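Local structure of 5-oxoprolinase subunit A (Thermus thermophilus, 2DFA) at residues M1-L5 with G244-F250; I24-V28 with L51-V57; A129-K133 with K155-R159. The protein probably catalyses, in complex with PxpB and PxpC, the cleavage of 5-oxoproline to L-glutamate coupled to ATP hydrolysis. All coordinates share one frame; numbering follows the deposited sequence.

Contact 1 of 3, residues M1-L5 with G244-F250; sequences MKVDL and GVEVRAF
The short strand 246-247 pairs in parallel with the start of strand 2-9, bringing the two chain ends together, Lys2 facing Glu246 and Val3 facing Val247. Glu246 N donates to Met1 O at 2.8 Å; two further backbone bonds, Val3 N to Glu246 O and Arg248 N to Val3 O, complete the ladder. Val3 O also receives a CA-H...O contact from Val247 CA at 3.2 Å. In the curled parallel sheet, strand 30-34 takes over this side beyond Leu5; strand 219-222 lies on the other. On the face bearing Val3 and Val247, Val3 CG1 meets Val245 CG1 at 4.0 Å, and helices 189-201 and 229-241 pack over these side chains. The opposite face, with Lys2 and Glu246, is exposed; there Lys2 CD passes obliquely within 3.3 Å of Arg248 CD. The like charges Lys2 NZ and Arg248 NE are 4.4 Å apart. Glu246 OE2 lies 3.8 Å from Arg248 NE, a long salt bridge of charge alone, well out of the guanidinium plane. Further along, Asp4 CG approaches Phe250 CD2 to 3.5 Å, carboxylate and ring planes 69° apart. With CG anti to the backbone N (chi1 172°), the Asp4 carboxylate reaches the hydroxyls of Ser29, Ser30 and Thr219, which hydrogen-bond to it.

Contact 2 of 3, residues I24-V28 with L51-V57; sequences IFPLV and LAKAHGV
The ring of Phe25 meets residues 51-57 in two distinct ways, by one face and by its edge. Over the face lies Leu51 CD2, 3.9 Å from the centroid of the Phe25 ring and only 11° off its normal, which makes this a CH-pi contact. Leu51 CG stands anti to the backbone N (chi1 -173°), carrying the methyl there. At the edge the fit is tight: Phe25 CE2 comes within 3.3 Å of Ala52 CB, and Ala52 CA lies in the ring plane. Val57 CG2 lies obliquely to the Phe25 ring and also 3.2 Å from Phe25 O, while Val57 CG1 meets Val28 CG2 at 4.2 Å. Loop 24-28, between helix 21-24 and strand 30-34, thus packs on the end of helix 42-54, which leads on to strand 58-62; Phe25 and Val28 also touch Ala9 and Ala7 of strand 2-9. His55 offers one face to Phe25 CB, and His55 CD2 sits 3.7 Å from Pro26 CB. The imidazole is held by a bond within its own segment: His55 ND1 donates in the ring plane to Leu51 O at 3.1 Å (159° at the hydrogen). A Schellman motif with Gly56 at C-prime ends the helix. With no hydrogen bond between the two segments, loop and helix end are joined by apolar side-chain fit, His55 contributing ring carbons rather than a hydrogen bond to residues 24-28.

Contact 3 of 3, residues A129-K133 with K155-R159; sequences ALAVK and KAGLR
Leu158 packs into the side of helix 122-135, while Lys133 reaches past it toward the exposed turn at Gly157. The close-fitting part is the forked end of Leu158. Leu158 CD1 lies 3.3 Å from Ala129 O and also touches Val132 CG1. Leu158 CD2 rests 3.7 Å from Lys133 CB, so the two methyls lie against the turn Ala129-Lys133. Ala156 CB extends the apolar patch by meeting Ala129 CB at 3.8 Å. The segment 155-159 connects helix 148-155 to strand 160-164, which pairs in parallel with strand 141-143; the beta-alpha-beta unit is thus packed against the helix preceding it. Its turn is a Schellman motif, with Gly157 at positive phi. Toward solvent the packing is sparser: Leu130 CD2 approaches Ala156 CB to no less than 4.4 Å. Here the link is polar. The Lys133 chain, anti at CG (chi1 -174°) and extended beyond, carries Lys133 NZ to Ala156 O at 2.7 Å, with the donor tilted 22° from the carbonyl plane. The ammonium meets this one carbonyl just past helix 148-155, near the negative end of its dipole, where its charge would probably be favourable. On the inner side, Val132 also packs against Ile91 of helix 80-100.

Contact 1 joins the chain termini, and along the sequence contacts 2 and 3 both nest inside the loop it closes. Contact 2 lies close to contact 1: centres are 15 Å apart, and Leu5 O packs on Val28 CB at 3.3 Å. Contact 3 is farther, 25 Å centre to centre, yet a probable hydrogen bond of 2.9 Å from Arg159 NH2 to Phe250 O ties it to the C-terminal residue. Contacts 2 and 3 do not meet; their nearest atoms are about 14 Å apart. Strand 2-9 of contact 1 and strand 58-62 following contact 2 carry Asp8 and His62, which with His111 face one vacant point, possibly an empty metal site.

Contact 1 of 3, residues M1-L5 with G244-F250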
loop_
_atom_site.group_PDB
_atom_site.type_symbol
_atom_site.label_atom_id
_atom_site.label_comp_id
_atom_site.label_asym_id
_atom_site.label_seq_id
_atom_site.Cartn_x
_atom_site.Cartn_y
_atom_site.Cartn_z
ATOM N N MET A 1 7.025 -43.898 -14.120
ATOM C CA MET A 1 7.787 -42.652 -13.815
ATOM C C MET A 1 6.843 -41.600 -13.236
ATOM O O MET A 1 5.632 -41.647 -13.470
ATOM C CB MET A 1 8.453 -42.126 -15.088
ATOM C CG MET A 1 9.426 -40.982 -14.856
ATOM S SD MET A 1 10.390 -40.600 -16.331
ATOM C CE MET A 1 11.822 -41.664 -16.087
ATOM N N LYS A 2 7.394 -40.650 -12.483
ATOM C CA LYS A 2 6.571 -39.611 -11.867
ATOM C C LYS A 2 7.070 -38.193 -12.131
ATOM O O LYS A 2 8.241 -37.973 -12.435
ATOM C CB LYS A 2 6.486 -39.845 -10.356
ATOM C CG LYS A 2 7.748 -39.487 -9.593
ATOM C CD LYS A 2 7.669 -39.961 -8.149
ATOM C CE LYS A 2 8.757 -39.330 -7.286
ATOM N NZ LYS A 2 8.499 -37.878 -7.033
ATOM N N VAL A 3 6.164 -37.232 -12.013
ATOM C CA VAL A 3 6.509 -35.835 -12.227
ATOM C C VAL A 3 5.535 -34.949 -11.468
ATOM O O VAL A 3 4.390 -35.330 -11.219
ATOM C CB VAL A 3 6.464 -35.464 -13.732
ATOM C CG1 VAL A 3 5.041 -35.518 -14.243
ATOM C CG2 VAL A 3 7.058 -34.072 -13.953
ATOM N N ASP A 4 5.996 -33.763 -11.096
ATOM C CA ASP A 4 5.148 -32.831 -10.379
ATOM C C ASP A 4 4.597 -31.782 -11.339
ATOM O O ASP A 4 5.298 -31.311 -12.234
ATOM C CB ASP A 4 5.943 -32.155 -9.255
ATOM C CG ASP A 4 5.169 -31.030 -8.584
ATOM O OD1 ASP A 4 5.188 -29.893 -9.106
ATOM O OD2 ASP A 4 4.531 -31.286 -7.545
ATOM N N LEU A 5 3.327 -31.449 -11.160
ATOM C CA LEU A 5 2.666 -30.434 -11.966
ATOM C C LEU A 5 2.404 -29.274 -11.017
ATOM O O LEU A 5 1.706 -29.439 -10.016
ATOM C CB LEU A 5 1.337 -30.964 -12.513
ATOM C CG LEU A 5 1.287 -31.344 -13.996
ATOM C CD1 LEU A 5 1.319 -30.081 -14.844
ATOM C CD2 LEU A 5 2.451 -32.256 -14.338
ATOM N N GLY A 244 0.482 -43.441 -18.067
ATOM C CA GLY A 244 1.025 -44.218 -16.968
ATOM C C GLY A 244 2.071 -43.477 -16.155
ATOM O O GLY A 244 2.881 -44.096 -15.465
ATOM N N VAL A 245 2.063 -42.151 -16.244
ATOM C CA VAL A 245 3.004 -41.327 -15.494
ATOM C C VAL A 245 2.303 -40.832 -14.235
ATOM O O VAL A 245 1.192 -40.308 -14.306
ATOM C CB VAL A 245 3.467 -40.103 -16.318
ATOM C CG1 VAL A 245 4.432 -39.255 -15.497
ATOM C CG2 VAL A 245 4.129 -40.565 -17.604
ATOM N N GLU A 246 2.944 -41.002 -13.083
ATOM C CA GLU A 246 2.349 -40.567 -11.824
ATOM C C GLU A 246 2.605 -39.087 -11.559
ATOM O O GLU A 246 3.749 -38.636 -11.553
ATOM C CB GLU A 246 2.904 -41.378 -10.652
ATOM C CG GLU A 246 2.035 -41.315 -9.402
ATOM C CD GLU A 246 2.718 -41.887 -8.172
ATOM O OE1 GLU A 246 3.514 -42.841 -8.315
ATOM O OE2 GLU A 246 2.447 -41.389 -7.057
ATOM N N VAL A 247 1.529 -38.335 -11.346
ATOM C CA VAL A 247 1.644 -36.914 -11.053
ATOM C C VAL A 247 1.645 -36.760 -9.538
ATOM O O VAL A 247 0.616 -36.933 -8.889
ATOM C CB VAL A 247 0.460 -36.118 -11.643
ATOM C CG1 VAL A 247 0.594 -34.638 -11.297
ATOM C CG2 VAL A 247 0.414 -36.300 -13.148
ATOM N N ARG A 248 2.807 -36.456 -8.972
ATOM C CA ARG A 248 2.902 -36.288 -7.529
ATOM C C ARG A 248 3.939 -35.245 -7.134
ATOM O O ARG A 248 4.920 -35.019 -7.841
ATOM C CB ARG A 248 3.230 -37.622 -6.857
ATOM C CG ARG A 248 4.580 -38.197 -7.230
ATOM C CD ARG A 248 4.846 -39.489 -6.468
ATOM N NE ARG A 248 4.803 -39.286 -5.023
ATOM C CZ ARG A 248 5.008 -40.244 -4.125
ATOM N NH1 ARG A 248 5.272 -41.483 -4.520
ATOM N NH2 ARG A 248 4.946 -39.964 -2.829
ATOM N N ALA A 249 3.708 -34.620 -5.986
ATOM C CA ALA A 249 4.599 -33.590 -5.476
ATOM C C ALA A 249 6.022 -34.116 -5.332
ATOM O O ALA A 249 6.240 -35.240 -4.874
ATOM C CB ALA A 249 4.084 -33.085 -4.134
ATOM N N PHE A 250 6.989 -33.295 -5.731
ATOM C CA PHE A 250 8.397 -33.657 -5.650
ATOM C C PHE A 250 8.908 -33.645 -4.215
ATOM O O PHE A 250 9.953 -34.280 -3.962
ATOM C CB PHE A 250 9.234 -32.711 -6.519
ATOM C CG PHE A 250 9.025 -31.246 -6.215
ATOM C CD1 PHE A 250 9.664 -30.644 -5.135
ATOM C CD2 PHE A 250 8.211 -30.466 -7.033
ATOM C CE1 PHE A 250 9.500 -29.275 -4.872
ATOM C CE2 PHE A 250 8.037 -29.099 -6.781
ATOM C CZ PHE A 250 8.685 -28.504 -5.699
ATOM O OXT PHE A 250 8.263 -32.998 -3.360
HETATM O O HOH W 1 7.316 -36.283 -8.403
#

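Contact 2 of 3, residues I24-V28 with L51-V57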
loop_
_atom_site.group_PDB
_atom_site.type_symbol
_atom_site.label_atom_id
_atom_site.label_comp_id
_atom_site.label_asym_id
_atom_site.label_seq_id
_atom_site.Cartn_x
_atom_site.Cartn_y
_atom_site.Cartn_z
ATOM N N ILE A 24 -8.003 -25.196 -11.144
ATOM C CA ILE A 24 -6.628 -25.672 -11.251
ATOM C C ILE A 24 -6.159 -26.643 -10.165
ATOM O O ILE A 24 -5.461 -27.608 -10.462
ATOM C CB ILE A 24 -5.640 -24.476 -11.296
ATOM C CG1 ILE A 24 -5.820 -23.693 -12.597
ATOM C CG2 ILE A 24 -4.204 -24.973 -11.174
ATOM C CD1 ILE A 24 -5.331 -24.425 -13.834
ATOM N N PHE A 25 -6.533 -26.394 -8.915
ATOM C CA PHE A 25 -6.101 -27.255 -7.813
ATOM C C PHE A 25 -6.359 -28.749 -7.977
ATOM O O PHE A 25 -5.527 -29.571 -7.594
ATOM C CB PHE A 25 -6.714 -26.775 -6.498
ATOM C CG PHE A 25 -5.959 -25.644 -5.858
ATOM C CD1 PHE A 25 -5.611 -24.518 -6.597
ATOM C CD2 PHE A 25 -5.610 -25.696 -4.513
ATOM C CE1 PHE A 25 -4.924 -23.460 -6.002
ATOM C CE2 PHE A 25 -4.923 -24.639 -3.910
ATOM C CZ PHE A 25 -4.581 -23.522 -4.654
ATOM N N PRO A 26 -7.515 -29.130 -8.539
ATOM C CA PRO A 26 -7.763 -30.566 -8.697
ATOM C C PRO A 26 -6.911 -31.214 -9.794
ATOM O O PRO A 26 -6.931 -32.434 -9.967
ATOM C CB PRO A 26 -9.258 -30.620 -9.007
ATOM C CG PRO A 26 -9.479 -29.350 -9.774
ATOM C CD PRO A 26 -8.681 -28.339 -8.973
ATOM N N LEU A 27 -6.150 -30.396 -10.517
ATOM C CA LEU A 27 -5.312 -30.892 -11.605
ATOM C C LEU A 27 -3.812 -30.928 -11.308
ATOM O O LEU A 27 -3.075 -31.710 -11.914
ATOM C CB LEU A 27 -5.538 -30.036 -12.852
ATOM C CG LEU A 27 -6.983 -29.814 -13.303
ATOM C CD1 LEU A 27 -7.009 -28.798 -14.434
ATOM C CD2 LEU A 27 -7.600 -31.134 -13.742
ATOM N N VAL A 28 -3.351 -30.088 -10.386
ATOM C CA VAL A 28 -1.922 -30.032 -10.079
ATOM C C VAL A 28 -1.537 -30.760 -8.802
ATOM O O VAL A 28 -2.393 -31.064 -7.973
ATOM C CB VAL A 28 -1.448 -28.562 -9.972
ATOM C CG1 VAL A 28 -1.767 -27.820 -11.261
ATOM C CG2 VAL A 28 -2.125 -27.878 -8.801
ATOM N N LEU A 51 -8.058 -24.575 0.351
ATOM C CA LEU A 51 -8.399 -25.254 -0.897
ATOM C C LEU A 51 -7.360 -26.315 -1.244
ATOM O O LEU A 51 -7.708 -27.442 -1.604
ATOM C CB LEU A 51 -8.501 -24.240 -2.039
ATOM C CG LEU A 51 -9.006 -24.748 -3.394
ATOM C CD1 LEU A 51 -10.451 -25.230 -3.261
ATOM C CD2 LEU A 51 -8.917 -23.626 -4.420
ATOM N N ALA A 52 -6.082 -25.954 -1.138
ATOM C CA ALA A 52 -5.000 -26.884 -1.435
ATOM C C ALA A 52 -5.095 -28.107 -0.531
ATOM O O ALA A 52 -4.956 -29.244 -0.988
ATOM C CB ALA A 52 -3.648 -26.197 -1.244
ATOM N N LYS A 53 -5.330 -27.863 0.753
ATOM C CA LYS A 53 -5.449 -28.934 1.740
ATOM C C LYS A 53 -6.608 -29.861 1.378
ATOM O O LYS A 53 -6.485 -31.084 1.455
ATOM C CB LYS A 53 -5.694 -28.340 3.126
ATOM C CG LYS A 53 -5.809 -29.371 4.239
ATOM C CD LYS A 53 -6.020 -28.675 5.571
ATOM C CE LYS A 53 -6.059 -29.654 6.733
ATOM N NZ LYS A 53 -6.207 -28.921 8.018
ATOM N N ALA A 54 -7.730 -29.266 0.993
ATOM C CA ALA A 54 -8.911 -30.031 0.620
ATOM C C ALA A 54 -8.618 -30.912 -0.589
ATOM O O ALA A 54 -9.168 -32.007 -0.713
ATOM C CB ALA A 54 -10.071 -29.089 0.316
ATOM N N HIS A 55 -7.740 -30.444 -1.474
ATOM C CA HIS A 55 -7.397 -31.212 -2.667
ATOM C C HIS A 55 -6.080 -31.973 -2.578
ATOM O O HIS A 55 -5.622 -32.533 -3.572
ATOM C CB HIS A 55 -7.374 -30.305 -3.900
ATOM C CG HIS A 55 -8.731 -29.858 -4.342
ATOM N ND1 HIS A 55 -9.414 -28.828 -3.731
ATOM C CD2 HIS A 55 -9.554 -30.334 -5.307
ATOM C CE1 HIS A 55 -10.598 -28.688 -4.300
ATOM N NE2 HIS A 55 -10.708 -29.590 -5.260
ATOM N N GLY A 56 -5.473 -31.991 -1.397
ATOM C CA GLY A 56 -4.214 -32.698 -1.229
ATOM C C GLY A 56 -3.088 -32.178 -2.109
ATOM O O GLY A 56 -2.256 -32.952 -2.588
ATOM N N VAL A 57 -3.066 -30.864 -2.320
ATOM C CA VAL A 57 -2.041 -30.214 -3.139
ATOM C C VAL A 57 -0.934 -29.672 -2.228
ATOM O O VAL A 57 -1.218 -29.082 -1.184
ATOM C CB VAL A 57 -2.651 -29.038 -3.938
ATOM C CG1 VAL A 57 -1.563 -28.297 -4.705
ATOM C CG2 VAL A 57 -3.717 -29.561 -4.902
#

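Contact 3 of 3, residues A129-K133 with K155-R159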
loop_
_atom_site.group_PDB
_atom_site.type_symbol
_atom_site.label_atom_id
_atom_site.label_comp_id
_atom_site.label_asym_id
_atom_site.label_seq_id
_atom_site.Cartn_x
_atom_site.Cartn_y
_atom_site.Cartn_z
ATOM N N ALA A 129 18.295 -17.462 -2.265
ATOM C CA ALA A 129 18.793 -18.728 -1.755
ATOM C C ALA A 129 19.106 -18.660 -0.261
ATOM O O ALA A 129 18.720 -19.551 0.494
ATOM C CB ALA A 129 20.035 -19.145 -2.542
ATOM N N LEU A 130 19.797 -17.608 0.172
ATOM C CA LEU A 130 20.132 -17.475 1.587
ATOM C C LEU A 130 18.908 -17.260 2.472
ATOM O O LEU A 130 18.861 -17.756 3.596
ATOM C CB LEU A 130 21.151 -16.349 1.795
ATOM C CG LEU A 130 22.526 -16.671 1.183
ATOM C CD1 LEU A 130 23.517 -15.557 1.511
ATOM C CD2 LEU A 130 23.027 -18.016 1.723
ATOM N N ALA A 131 17.918 -16.525 1.973
ATOM C CA ALA A 131 16.692 -16.297 2.739
ATOM C C ALA A 131 16.009 -17.636 2.976
ATOM O O ALA A 131 15.607 -17.951 4.098
ATOM C CB ALA A 131 15.743 -15.360 1.978
ATOM N N VAL A 132 15.870 -18.418 1.912
ATOM C CA VAL A 132 15.243 -19.736 2.014
ATOM C C VAL A 132 16.039 -20.633 2.958
ATOM O O VAL A 132 15.464 -21.323 3.800
ATOM C CB VAL A 132 15.164 -20.427 0.636
ATOM C CG1 VAL A 132 14.708 -21.885 0.797
ATOM C CG2 VAL A 132 14.198 -19.670 -0.264
ATOM N N LYS A 133 17.362 -20.616 2.816
ATOM C CA LYS A 133 18.223 -21.445 3.658
ATOM C C LYS A 133 18.141 -21.042 5.128
ATOM O O LYS A 133 18.122 -21.899 6.012
ATOM C CB LYS A 133 19.682 -21.358 3.189
ATOM C CG LYS A 133 20.616 -22.316 3.933
ATOM C CD LYS A 133 22.062 -22.169 3.489
ATOM C CE LYS A 133 22.939 -23.275 4.087
ATOM N NZ LYS A 133 24.337 -23.192 3.586
ATOM N N LYS A 155 25.288 -23.419 -4.843
ATOM C CA LYS A 155 26.413 -22.914 -4.067
ATOM C C LYS A 155 25.986 -22.643 -2.628
ATOM O O LYS A 155 26.795 -22.758 -1.703
ATOM C CB LYS A 155 26.974 -21.633 -4.707
ATOM C CG LYS A 155 27.813 -21.884 -5.960
ATOM C CD LYS A 155 28.139 -20.597 -6.723
ATOM C CE LYS A 155 29.000 -19.634 -5.915
ATOM N NZ LYS A 155 29.242 -18.363 -6.667
ATOM N N ALA A 156 24.714 -22.290 -2.440
ATOM C CA ALA A 156 24.184 -22.004 -1.108
ATOM C C ALA A 156 23.969 -23.284 -0.307
ATOM O O ALA A 156 23.764 -23.238 0.904
ATOM C CB ALA A 156 22.866 -21.229 -1.214
ATOM N N GLY A 157 24.007 -24.421 -0.992
ATOM C CA GLY A 157 23.825 -25.693 -0.318
ATOM C C GLY A 157 22.378 -26.141 -0.248
ATOM O O GLY A 157 22.046 -27.050 0.513
ATOM N N LEU A 158 21.511 -25.505 -1.031
ATOM C CA LEU A 158 20.093 -25.864 -1.041
ATOM C C LEU A 158 19.790 -26.970 -2.031
ATOM O O LEU A 158 20.493 -27.130 -3.024
ATOM C CB LEU A 158 19.222 -24.664 -1.425
ATOM C CG LEU A 158 19.094 -23.468 -0.486
ATOM C CD1 LEU A 158 18.177 -22.431 -1.127
ATOM C CD2 LEU A 158 18.535 -23.913 0.846
ATOM N N ARG A 159 18.734 -27.729 -1.755
ATOM C CA ARG A 159 18.296 -28.768 -2.673
ATOM C C ARG A 159 17.592 -27.995 -3.782
ATOM O O ARG A 159 16.793 -27.095 -3.500
ATOM C CB ARG A 159 17.294 -29.701 -2.003
ATOM C CG ARG A 159 16.543 -30.584 -2.983
ATOM C CD ARG A 159 15.427 -31.348 -2.291
ATOM N NE ARG A 159 14.558 -32.016 -3.254
ATOM C CZ ARG A 159 13.335 -32.453 -2.975
ATOM N NH1 ARG A 159 12.836 -32.293 -1.757
ATOM N NH2 ARG A 159 12.603 -33.031 -3.919
#